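Long-range contact in sporozoite-specific SAG protein (Toxoplasma gondii, PDB 2WNK), which is a surface antigen of the sporozoite stage, related to SAG2 and built from two SRS domains, and probably takes part in the parasite's dealings with its host: residues E34-Y39 and L99-G104. Sequence-based numbering, arbitrary orientation.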
# COMPACT_ATOMS: atom_id res chain seq x y z
N GLU A 34 -21.50 15.99 -8.15
CA GLU A 34 -22.10 15.01 -9.06
C GLU A 34 -20.71 14.51 -9.55
O GLU A 34 -19.90 15.32 -10.05
CB GLU A 34 -22.85 15.54 -10.28
CG GLU A 34 -23.02 14.39 -11.31
CD GLU A 34 -23.80 14.78 -12.55
OE1 GLU A 34 -25.02 14.97 -12.41
OE2 GLU A 34 -23.19 14.91 -13.62
N ILE A 35 -20.39 13.23 -9.39
CA ILE A 35 -19.08 12.73 -9.88
C ILE A 35 -19.12 12.41 -11.38
O ILE A 35 -20.17 12.01 -11.94
CB ILE A 35 -18.60 11.46 -9.11
CG1 ILE A 35 -17.10 11.18 -9.37
CG2 ILE A 35 -19.42 10.28 -9.52
CD1 ILE A 35 -16.55 9.97 -8.53
N LYS A 36 -17.97 12.59 -12.03
CA LYS A 36 -17.76 12.19 -13.42
C LYS A 36 -16.55 11.29 -13.46
O LYS A 36 -15.55 11.59 -12.82
CB LYS A 36 -17.46 13.41 -14.28
CG LYS A 36 -17.25 13.02 -15.73
CD LYS A 36 -17.80 14.07 -16.63
CE LYS A 36 -18.24 13.47 -17.96
NZ LYS A 36 -17.05 13.40 -18.83
N PRO A 37 -16.62 10.15 -14.17
CA PRO A 37 -17.74 9.64 -14.98
C PRO A 37 -18.97 9.38 -14.12
O PRO A 37 -18.84 9.06 -12.92
CB PRO A 37 -17.23 8.28 -15.49
CG PRO A 37 -15.72 8.36 -15.36
CD PRO A 37 -15.51 9.17 -14.11
N ALA A 38 -20.13 9.46 -14.75
CA ALA A 38 -21.41 9.18 -14.08
C ALA A 38 -21.33 7.91 -13.24
O ALA A 38 -20.88 6.86 -13.73
CB ALA A 38 -22.54 9.08 -15.13
N TYR A 39 -21.73 7.99 -11.98
CA TYR A 39 -21.47 6.88 -11.06
C TYR A 39 -22.28 5.61 -11.39
O TYR A 39 -23.53 5.65 -11.42
CB TYR A 39 -21.66 7.24 -9.57
CG TYR A 39 -21.42 5.99 -8.77
CD1 TYR A 39 -22.48 5.26 -8.25
CD2 TYR A 39 -20.14 5.47 -8.63
CE1 TYR A 39 -22.27 4.10 -7.55
CE2 TYR A 39 -19.92 4.29 -7.95
CZ TYR A 39 -20.99 3.61 -7.41
OH TYR A 39 -20.79 2.43 -6.74
N LEU A 99 -13.89 13.86 -11.82
CA LEU A 99 -14.27 15.24 -11.58
C LEU A 99 -15.48 15.32 -10.67
O LEU A 99 -16.39 14.49 -10.77
CB LEU A 99 -14.66 15.91 -12.90
CG LEU A 99 -13.42 16.10 -13.79
CD1 LEU A 99 -13.82 16.45 -15.22
CD2 LEU A 99 -12.50 17.20 -13.20
N CYS A 100 -15.52 16.38 -9.86
CA CYS A 100 -16.71 16.73 -9.10
C CYS A 100 -17.28 17.94 -9.84
O CYS A 100 -16.55 18.93 -10.06
CB CYS A 100 -16.33 17.14 -7.68
SG CYS A 100 -15.63 15.79 -6.63
N GLN A 101 -18.52 17.84 -10.25
CA GLN A 101 -19.15 18.85 -11.07
C GLN A 101 -20.55 19.14 -10.62
O GLN A 101 -21.11 18.39 -9.91
CB GLN A 101 -19.18 18.40 -12.53
CG GLN A 101 -20.10 17.35 -12.90
CD GLN A 101 -19.91 16.79 -14.31
OE1 GLN A 101 -20.73 16.07 -14.82
NE2 GLN A 101 -18.82 17.11 -14.89
N ARG A 102 -21.10 20.25 -11.08
CA ARG A 102 -22.50 20.54 -10.89
C ARG A 102 -23.41 19.46 -11.42
O ARG A 102 -23.13 18.81 -12.38
CB ARG A 102 -22.87 21.89 -11.56
CG ARG A 102 -22.77 23.08 -10.67
CD ARG A 102 -22.34 24.39 -11.32
NE ARG A 102 -21.02 24.64 -10.81
CZ ARG A 102 -20.09 25.40 -11.33
NH1 ARG A 102 -18.95 25.45 -10.72
NH2 ARG A 102 -20.30 26.15 -12.43
N THR A 103 -24.54 19.29 -10.79
CA THR A 103 -25.56 18.40 -11.27
C THR A 103 -25.92 18.75 -12.68
O THR A 103 -26.17 19.90 -12.94
CB THR A 103 -26.84 18.58 -10.46
OG1 THR A 103 -26.53 18.48 -9.09
CG2 THR A 103 -27.80 17.55 -10.83
N GLY A 104 -25.98 17.80 -13.58
CA GLY A 104 -26.36 18.21 -14.93
C GLY A 104 -25.34 17.92 -16.00
O GLY A 104 -25.70 17.93 -17.18
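The carbonyl O of L99 takes two donors from the facing strand: the amide N of K36 at 2.8 Å, lying in the carbonyl plane, and the CA-H of I35 in a longer C-H...O contact. L99 N returns a bond to K36 O, closing one antiparallel hydrogen-bonded pair. Two residues further along 99-101, and two back along 34-36, Q101 and E34 form the next: Q101 N reaches E34 O at 2.9 Å, while the return bond from E34 N to Q101 O is weak, with an N-H...O angle of only 135°. Past this pair the E34 side chain reaches alongside R102-G104. With CG anti to the backbone N (chi1 163°) and the chain extended, its carboxylate comes to the loop backbone, where G104 N meets OE1 at 3.2 Å from above the carboxylate plane. On the same face of the sheet the Q101 side chain lies between those of E34 and K36, its CG 3.5 Å from E34 O and its amide plane turned 52° from the E34 carboxylate; the aliphatic part of K36 runs beside it, and K36 CB also packs on L99 CB at 4.0 Å. The other face carries I35, resting on F98, and C100, disulfide-bonded to C28. Strand 34-36 thus forms an edge of the mixed sheet, beside strand 94-101, in the disulfide-tied beta-sandwich of an SRS domain.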